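Local structure of small S protein (Podospora anserina, 2WVQ) at residues 53-65 with 171-184. The protein forms, through its prion domain, the [het-s] prion, and meets het-S from incompatible cells to trigger the lethal reaction that blocks viable heterokaryons. The protein carries 2 engineered substitutions. Numbering follows the deposited sequence.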
ATOM      1  N   LYS A  53     -13.800   9.591   2.238  1.00 27.21           N
ATOM      2  CA  LYS A  53     -13.546  10.579   3.284  1.00 28.24           C
ATOM      3  C   LYS A  53     -14.794  10.738   4.177  1.00 28.12           C
ATOM      4  O   LYS A  53     -14.677  10.851   5.389  1.00 27.19           O
ATOM      5  CB  LYS A  53     -13.143  11.918   2.674  1.00 28.48           C
ATOM      6  CG  LYS A  53     -12.850  13.014   3.679  1.00 27.80           C
ATOM      7  CD  LYS A  53     -12.749  14.405   2.998  1.00 29.07           C
ATOM      8  CE  LYS A  53     -11.786  15.288   3.808  1.00 30.67           C
ATOM      9  NZ  LYS A  53     -11.811  16.694   3.367  1.00 33.09           N
ATOM     10  N   ALA A  54     -15.979  10.741   3.571  1.00 28.02           N
ATOM     11  CA  ALA A  54     -17.240  10.892   4.347  1.00 29.07           C
ATOM     12  C   ALA A  54     -17.450   9.681   5.265  1.00 29.08           C
ATOM     13  O   ALA A  54     -17.946   9.801   6.393  1.00 29.54           O
ATOM     14  CB  ALA A  54     -18.461  11.055   3.392  1.00 28.44           C
ATOM     15  N   ARG A  55     -17.063   8.511   4.778  1.00 28.62           N
ATOM     16  CA  ARG A  55     -17.308   7.292   5.518  1.00 28.84           C
ATOM     17  C   ARG A  55     -16.343   7.132   6.699  1.00 29.30           C
ATOM     18  O   ARG A  55     -16.746   6.651   7.802  1.00 28.33           O
ATOM     19  CB  ARG A  55     -17.287   6.088   4.604  1.00 29.07           C
ATOM     20  CG  ARG A  55     -17.840   4.852   5.294  1.00 30.64           C
ATOM     21  CD  ARG A  55     -17.317   3.615   4.678  1.00 29.67           C
ATOM     22  NE  ARG A  55     -17.456   2.440   5.529  1.00 29.15           N
ATOM     23  CZ  ARG A  55     -16.893   1.270   5.251  1.00 31.38           C
ATOM     24  NH1 ARG A  55     -16.154   1.127   4.143  1.00 28.50           N
ATOM     25  NH2 ARG A  55     -17.045   0.249   6.076  1.00 29.23           N
ATOM     26  N   LEU A  56     -15.092   7.548   6.475  1.00 28.11           N
ATOM     27  CA  LEU A  56     -14.066   7.611   7.514  1.00 28.20           C
ATOM     28  C   LEU A  56     -14.504   8.634   8.590  1.00 28.00           C
ATOM     29  O   LEU A  56     -14.504   8.343   9.812  1.00 26.14           O
ATOM     30  CB  LEU A  56     -12.685   7.996   6.917  1.00 28.55           C
ATOM     31  CG  LEU A  56     -11.465   8.205   7.855  1.00 28.76           C
ATOM     32  CD1 LEU A  56     -11.094   6.979   8.628  1.00 23.23           C
ATOM     33  CD2 LEU A  56     -10.191   8.769   7.148  1.00 27.99           C
ATOM     34  N   SER A  57     -14.905   9.814   8.155  1.00 28.03           N
ATOM     35  CA  SER A  57     -15.375  10.760   9.152  1.00 28.21           C
ATOM     36  C   SER A  57     -16.659  10.315   9.910  1.00 26.92           C
ATOM     37  O   SER A  57     -16.771  10.623  11.086  1.00 26.20           O
ATOM     38  CB  SER A  57     -15.454  12.178   8.618  1.00 29.13           C
ATOM     39  OG  SER A  57     -16.696  12.463   8.063  1.00 31.67           O
ATOM     40  N   ARG A  58     -17.587   9.614   9.246  1.00 25.52           N
ATOM     41  CA  ARG A  58     -18.746   9.038   9.898  1.00 25.41           C
ATOM     42  C   ARG A  58     -18.356   8.175  11.074  1.00 25.29           C
ATOM     43  O   ARG A  58     -19.014   8.242  12.106  1.00 24.08           O
ATOM     44  CB  ARG A  58     -19.688   8.279   8.960  1.00 24.56           C
ATOM     45  CG  ARG A  58     -21.152   8.029   9.535  1.00 25.46           C
ATOM     46  CD  ARG A  58     -21.969   7.162   8.582  1.00 26.01           C
ATOM     47  NE  ARG A  58     -21.940   7.751   7.235  1.00 28.04           N
ATOM     48  CZ  ARG A  58     -21.527   7.162   6.105  1.00 28.96           C
ATOM     49  NH1 ARG A  58     -21.114   5.909   6.093  1.00 27.76           N
ATOM     50  NH2 ARG A  58     -21.558   7.847   4.963  1.00 29.10           N
ATOM     51  N   TRP A  59     -17.298   7.372  10.909  1.00 25.70           N
ATOM     52  CA  TRP A  59     -16.769   6.552  11.970  1.00 25.37           C
ATOM     53  C   TRP A  59     -16.329   7.345  13.190  1.00 26.00           C
ATOM     54  O   TRP A  59     -16.635   6.946  14.330  1.00 25.16           O
ATOM     55  CB  TRP A  59     -15.608   5.661  11.499  1.00 25.26           C
ATOM     56  CG  TRP A  59     -15.078   4.838  12.626  1.00 24.74           C
ATOM     57  CD1 TRP A  59     -15.554   3.643  13.049  1.00 24.21           C
ATOM     58  CD2 TRP A  59     -13.979   5.163  13.480  1.00 24.06           C
ATOM     59  NE1 TRP A  59     -14.833   3.203  14.131  1.00 22.44           N
ATOM     60  CE2 TRP A  59     -13.857   4.118  14.411  1.00 22.80           C
ATOM     61  CE3 TRP A  59     -13.083   6.245  13.546  1.00 23.71           C
ATOM     62  CZ2 TRP A  59     -12.861   4.093  15.393  1.00 24.02           C
ATOM     63  CZ3 TRP A  59     -12.083   6.217  14.518  1.00 25.31           C
ATOM     64  CH2 TRP A  59     -11.989   5.154  15.439  1.00 25.85           C
ATOM     65  N   GLY A  60     -15.576   8.418  12.973  1.00 25.30           N
ATOM     66  CA  GLY A  60     -15.140   9.247  14.096  1.00 25.62           C
ATOM     67  C   GLY A  60     -16.318   9.836  14.842  1.00 26.20           C
ATOM     68  O   GLY A  60     -16.286   9.949  16.086  1.00 25.60           O
ATOM     69  N   GLU A  61     -17.373  10.194  14.104  1.00 26.20           N
ATOM     70  CA  GLU A  61     -18.597  10.723  14.731  1.00 26.41           C
ATOM     71  C   GLU A  61     -19.341   9.657  15.529  1.00 26.00           C
ATOM     72  O   GLU A  61     -19.867   9.949  16.629  1.00 25.06           O
ATOM     73  CB  GLU A  61     -19.534  11.318  13.654  1.00 26.64           C
ATOM     74  CG  GLU A  61     -20.809  12.009  14.168  1.00 32.18           C
ATOM     75  CD  GLU A  61     -20.553  13.353  14.841  1.00 39.47           C
ATOM     76  OE1 GLU A  61     -19.391  13.800  14.902  1.00 41.91           O
ATOM     77  OE2 GLU A  61     -21.527  13.983  15.307  1.00 43.11           O
ATOM     78  N   ALA A  62     -19.407   8.442  14.969  1.00 24.90           N
ATOM     79  CA  ALA A  62     -20.125   7.314  15.562  1.00 24.81           C
ATOM     80  C   ALA A  62     -19.540   6.903  16.924  1.00 26.11           C
ATOM     81  O   ALA A  62     -20.257   6.569  17.889  1.00 24.89           O
ATOM     82  CB  ALA A  62     -20.078   6.138  14.621  1.00 24.20           C
ATOM     83  N   VAL A  63     -18.212   6.907  16.948  1.00 24.58           N
ATOM     84  CA  VAL A  63     -17.391   6.572  18.097  1.00 24.88           C
ATOM     85  C   VAL A  63     -17.146   7.764  19.064  1.00 24.81           C
ATOM     86  O   VAL A  63     -16.556   7.586  20.119  1.00 24.04           O
ATOM     87  CB  VAL A  63     -16.098   5.996  17.449  1.00 24.74           C
ATOM     88  CG1 VAL A  63     -14.874   6.938  17.528  1.00 22.09           C
ATOM     89  CG2 VAL A  63     -15.928   4.561  17.721  1.00 24.78           C
ATOM     90  N   LYS A  64     -17.587   8.978  18.699  1.00 25.62           N
ATOM     91  CA  LYS A  64     -17.340  10.185  19.511  1.00 27.30           C
ATOM     92  C   LYS A  64     -15.829  10.390  19.746  1.00 27.07           C
ATOM     93  O   LYS A  64     -15.361  10.612  20.879  1.00 27.16           O
ATOM     94  CB  LYS A  64     -18.128  10.129  20.844  1.00 26.63           C
ATOM     95  CG  LYS A  64     -19.603   9.889  20.631  1.00 28.99           C
ATOM     96  CD  LYS A  64     -20.421   9.952  21.940  1.00 30.09           C
ATOM     97  CE  LYS A  64     -21.875  10.416  21.667  1.00 36.76           C
ATOM     98  NZ  LYS A  64     -22.671   9.446  20.863  1.00 36.31           N
ATOM     99  N   ILE A  65     -15.077  10.300  18.653  1.00 25.96           N
ATOM    100  CA  ILE A  65     -13.625  10.356  18.650  1.00 26.62           C
ATOM    101  C   ILE A  65     -13.029  11.558  19.387  1.00 27.14           C
ATOM    102  O   ILE A  65     -12.006  11.443  20.063  1.00 27.64           O
ATOM    103  CB  ILE A  65     -13.075  10.289  17.123  1.00 25.74           C
ATOM    104  CG1 ILE A  65     -11.539  10.228  17.072  1.00 29.24           C
ATOM    105  CG2 ILE A  65     -13.569  11.468  16.325  1.00 22.21           C
ATOM    106  CD1 ILE A  65     -10.927   8.841  17.196  1.00 30.18           C
ATOM    107  N   VAL A 171     -11.854   1.125   7.044  1.00 35.71           N
ATOM    108  CA  VAL A 171     -13.043   1.596   7.760  1.00 35.94           C
ATOM    109  C   VAL A 171     -13.950   0.395   8.097  1.00 36.67           C
ATOM    110  O   VAL A 171     -14.633   0.427   9.127  1.00 36.14           O
ATOM    111  CB  VAL A 171     -13.784   2.809   7.057  1.00 36.44           C
ATOM    112  CG1 VAL A 171     -15.018   3.268   7.858  1.00 35.75           C
ATOM    113  CG2 VAL A 171     -12.874   4.005   6.876  1.00 34.04           C
ATOM    114  N   ASP A 172     -13.920  -0.669   7.279  1.00 36.65           N
ATOM    115  CA  ASP A 172     -14.530  -1.970   7.644  1.00 37.54           C
ATOM    116  C   ASP A 172     -13.941  -2.487   8.954  1.00 38.16           C
ATOM    117  O   ASP A 172     -14.689  -2.889   9.857  1.00 39.07           O
ATOM    118  CB  ASP A 172     -14.318  -3.063   6.578  1.00 37.86           C
ATOM    119  CG  ASP A 172     -15.114  -2.831   5.293  1.00 39.86           C
ATOM    120  OD1 ASP A 172     -14.849  -3.542   4.289  1.00 40.33           O
ATOM    121  OD2 ASP A 172     -15.991  -1.940   5.279  1.00 43.97           O
ATOM    122  N   GLU A 173     -12.608  -2.508   9.039  1.00 38.48           N
ATOM    123  CA  GLU A 173     -11.874  -2.937  10.240  1.00 38.99           C
ATOM    124  C   GLU A 173     -12.216  -2.083  11.481  1.00 39.12           C
ATOM    125  O   GLU A 173     -12.446  -2.627  12.576  1.00 39.84           O
ATOM    126  CB  GLU A 173     -10.364  -2.901   9.977  1.00 38.86           C
ATOM    127  CG  GLU A 173      -9.741  -4.221   9.543  1.00 40.60           C
ATOM    128  CD  GLU A 173      -8.207  -4.198   9.613  1.00 40.64           C
ATOM    129  OE1 GLU A 173      -7.622  -4.877  10.497  1.00 40.66           O
ATOM    130  OE2 GLU A 173      -7.579  -3.500   8.777  1.00 42.98           O
ATOM    131  N   LEU A 174     -12.255  -0.765  11.292  1.00 39.10           N
ATOM    132  CA  LEU A 174     -12.611   0.234  12.327  1.00 39.32           C
ATOM    133  C   LEU A 174     -14.022   0.067  12.856  1.00 39.84           C
ATOM    134  O   LEU A 174     -14.256   0.157  14.073  1.00 40.27           O
ATOM    135  CB  LEU A 174     -12.483   1.645  11.754  1.00 38.32           C
ATOM    136  CG  LEU A 174     -11.424   2.683  12.115  1.00 40.07           C
ATOM    137  CD1 LEU A 174     -10.219   2.152  12.865  1.00 40.03           C
ATOM    138  CD2 LEU A 174     -11.020   3.526  10.913  1.00 37.93           C
ATOM    139  N   GLU A 175     -14.965  -0.132  11.940  1.00 39.86           N
ATOM    140  CA  GLU A 175     -16.362  -0.369  12.295  1.00 39.82           C
ATOM    141  C   GLU A 175     -16.576  -1.723  13.000  1.00 40.56           C
ATOM    142  O   GLU A 175     -17.485  -1.860  13.802  1.00 40.50           O
ATOM    143  CB  GLU A 175     -17.269  -0.240  11.060  1.00 39.10           C
ATOM    144  CG  GLU A 175     -17.497   1.193  10.562  1.00 38.46           C
ATOM    145  CD  GLU A 175     -18.174   1.233   9.185  1.00 39.31           C
ATOM    146  OE1 GLU A 175     -18.155   2.285   8.503  1.00 34.72           O
ATOM    147  OE2 GLU A 175     -18.721   0.196   8.775  1.00 40.06           O
ATOM    148  N   LYS A 176     -15.739  -2.717  12.683  1.00 41.39           N
ATOM    149  CA  LYS A 176     -15.784  -4.037  13.316  1.00 41.44           C
ATOM    150  C   LYS A 176     -15.369  -3.978  14.803  1.00 41.26           C
ATOM    151  O   LYS A 176     -15.865  -4.753  15.619  1.00 40.63           O
ATOM    152  CB  LYS A 176     -14.883  -5.034  12.545  1.00 41.97           C
ATOM    153  CG  LYS A 176     -15.375  -6.494  12.465  1.00 43.18           C
ATOM    154  CD  LYS A 176     -14.944  -7.331  13.700  1.00 44.71           C
ATOM    155  CE  LYS A 176     -15.688  -8.651  13.814  1.00 44.47           C
ATOM    156  NZ  LYS A 176     -15.417  -9.575  12.660  1.00 46.67           N
ATOM    157  N   ALA A 177     -14.449  -3.076  15.147  1.00 40.53           N
ATOM    158  CA  ALA A 177     -13.891  -3.034  16.501  1.00 40.40           C
ATOM    159  C   ALA A 177     -14.763  -2.274  17.523  1.00 40.34           C
ATOM    160  O   ALA A 177     -14.443  -2.240  18.715  1.00 39.50           O
ATOM    161  CB  ALA A 177     -12.466  -2.470  16.471  1.00 40.22           C
ATOM    162  N   PHE A 178     -15.851  -1.662  17.050  1.00 40.42           N
ATOM    163  CA  PHE A 178     -16.719  -0.833  17.896  1.00 40.46           C
ATOM    164  C   PHE A 178     -18.209  -1.112  17.642  1.00 41.37           C
ATOM    165  O   PHE A 178     -18.590  -1.427  16.508  1.00 42.17           O
ATOM    166  CB  PHE A 178     -16.357   0.658  17.729  1.00 39.54           C
ATOM    167  CG  PHE A 178     -14.956   0.985  18.176  1.00 38.35           C
ATOM    168  CD1 PHE A 178     -13.863   0.820  17.313  1.00 37.63           C
ATOM    169  CD2 PHE A 178     -14.713   1.440  19.469  1.00 36.03           C
ATOM    170  CE1 PHE A 178     -12.568   1.107  17.761  1.00 35.57           C
ATOM    171  CE2 PHE A 178     -13.435   1.737  19.896  1.00 36.12           C
ATOM    172  CZ  PHE A 178     -12.359   1.557  19.039  1.00 35.41           C
ATOM    173  N   PRO A 179     -19.055  -1.024  18.699  1.00 42.15           N
ATOM    174  CA  PRO A 179     -20.479  -1.388  18.578  1.00 42.45           C
ATOM    175  C   PRO A 179     -21.362  -0.324  17.887  1.00 42.24           C
ATOM    176  O   PRO A 179     -22.354   0.125  18.473  1.00 42.85           O
ATOM    177  CB  PRO A 179     -20.896  -1.553  20.051  1.00 42.80           C
ATOM    178  CG  PRO A 179     -20.098  -0.525  20.751  1.00 42.45           C
ATOM    179  CD  PRO A 179     -18.735  -0.596  20.077  1.00 41.70           C
ATOM    180  N   ILE A 180     -21.027   0.066  16.652  1.00 41.04           N
ATOM    181  CA  ILE A 180     -21.667   1.240  16.044  1.00 40.39           C
ATOM    182  C   ILE A 180     -22.510   0.991  14.773  1.00 40.58           C
ATOM    183  O   ILE A 180     -22.733   1.911  13.981  1.00 39.44           O
ATOM    184  CB  ILE A 180     -20.639   2.390  15.781  1.00 40.04           C
ATOM    185  CG1 ILE A 180     -19.525   1.913  14.829  1.00 40.13           C
ATOM    186  CG2 ILE A 180     -20.100   2.932  17.101  1.00 40.05           C
ATOM    187  CD1 ILE A 180     -18.604   2.992  14.335  1.00 39.77           C
ATOM    188  N   GLU A 181     -23.008  -0.231  14.591  1.00 40.73           N
ATOM    189  CA  GLU A 181     -23.715  -0.536  13.345  1.00 40.73           C
ATOM    190  C   GLU A 181     -24.941   0.372  13.132  1.00 40.41           C
ATOM    191  O   GLU A 181     -25.011   1.093  12.122  1.00 40.41           O
ATOM    192  CB  GLU A 181     -24.085  -2.017  13.240  1.00 40.73           C
ATOM    193  CG  GLU A 181     -23.964  -2.531  11.816  1.00 42.26           C
ATOM    194  CD  GLU A 181     -25.010  -3.565  11.451  1.00 43.34           C
ATOM    195  OE1 GLU A 181     -25.011  -4.663  12.062  1.00 44.42           O
ATOM    196  OE2 GLU A 181     -25.818  -3.284  10.531  1.00 43.94           O
ATOM    197  N   ALA A 182     -25.874   0.345  14.091  1.00 39.49           N
ATOM    198  CA  ALA A 182     -27.123   1.123  14.024  1.00 39.32           C
ATOM    199  C   ALA A 182     -26.889   2.650  13.984  1.00 39.06           C
ATOM    200  O   ALA A 182     -27.610   3.383  13.310  1.00 39.05           O
ATOM    201  CB  ALA A 182     -28.067   0.759  15.214  1.00 39.13           C
ATOM    202  N   VAL A 183     -25.892   3.096  14.752  1.00 38.42           N
ATOM    203  CA  VAL A 183     -25.435   4.503  14.788  1.00 38.14           C
ATOM    204  C   VAL A 183     -24.955   5.006  13.406  1.00 38.17           C
ATOM    205  O   VAL A 183     -25.320   6.108  12.970  1.00 37.44           O
ATOM    206  CB  VAL A 183     -24.322   4.702  15.878  1.00 38.02           C
ATOM    207  CG1 VAL A 183     -23.650   6.050  15.741  1.00 39.04           C
ATOM    208  CG2 VAL A 183     -24.900   4.539  17.303  1.00 37.53           C
ATOM    209  N   CYS A 184     -24.151   4.200  12.714  1.00 37.75           N
ATOM    210  CA  CYS A 184     -23.665   4.607  11.380  1.00 39.08           C
ATOM    211  C   CYS A 184     -24.792   4.717  10.343  1.00 38.79           C
ATOM    212  O   CYS A 184     -24.790   5.616   9.495  1.00 39.37           O
ATOM    213  CB  CYS A 184     -22.546   3.693  10.878  1.00 38.73           C
ATOM    214  SG  CYS A 184     -21.006   3.901  11.779  1.00 41.50           S
TER
HETATM  215  O   HOH W   1     -18.112   4.726   9.090  1.00 29.56           O
HETATM  216  O   HOH W   2     -16.563  -1.635   2.698  1.00 39.95           O
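Trp-59 lies across Leu-174 in the mainly helical globular HeLo domain of HET-s, where the end of helix 42-62 packs beside that of helix 157-176, the axes of 53-62 and 171-176 running 15° from parallel, 10.3 Å apart at closest approach. The site is a worked example of a helix pair joined by an apolar seam on one flank and a salt-bridge network on the other. In the tight part, Leu-174 CG sits over one face of the indole, 3.8 Å from the centroid of the six-membered ring, while Val-63 CG1 covers the opposite face nearer its rim. Trp-59 carries CG anti to the backbone N (chi1 179°), which sends the ring across to the partner helix, and Trp-59 NE1 gives a weak hydrogen bond to Leu-174 O. The indole edge is directed at the face of Phe-178 in an offset edge-to-face pair, planes 71° apart; Val-63 CG2 in turn rests on the Phe-178 ring. Beyond the bend at Pro-179, helix 181-191 and Ile-180 at its N-cap position close over the same helix end: Ile-180 CD1 is pressed to 3.5 Å from Ala-62 CB, with Cys-184 SG and the more exposed Val-183 CG1 beside that methyl. Phe-22 of helix 18-28 also meets the indole.

The other flank is polar and hydrated. The extended Arg-55 side chain passes Val-171, whose CG1 lies over one guanidinium face, and ends between two carboxylates. It grips Glu-175 side-on, NE to OE1 and NH2 to OE2, both oxygens being met from above the carboxylate plane. Water 2 donates to Asp-172 OD2 and takes a weak bond from Arg-55 NH1, while water 1 donates to both Arg-55 O and Glu-175 OE1. Asp-172 also bridges Arg-169 through OD1. Its OD2, in the guanidinium plane, receives a nearly straight bond (170°) from Arg-55 NH2 at 2.6 Å.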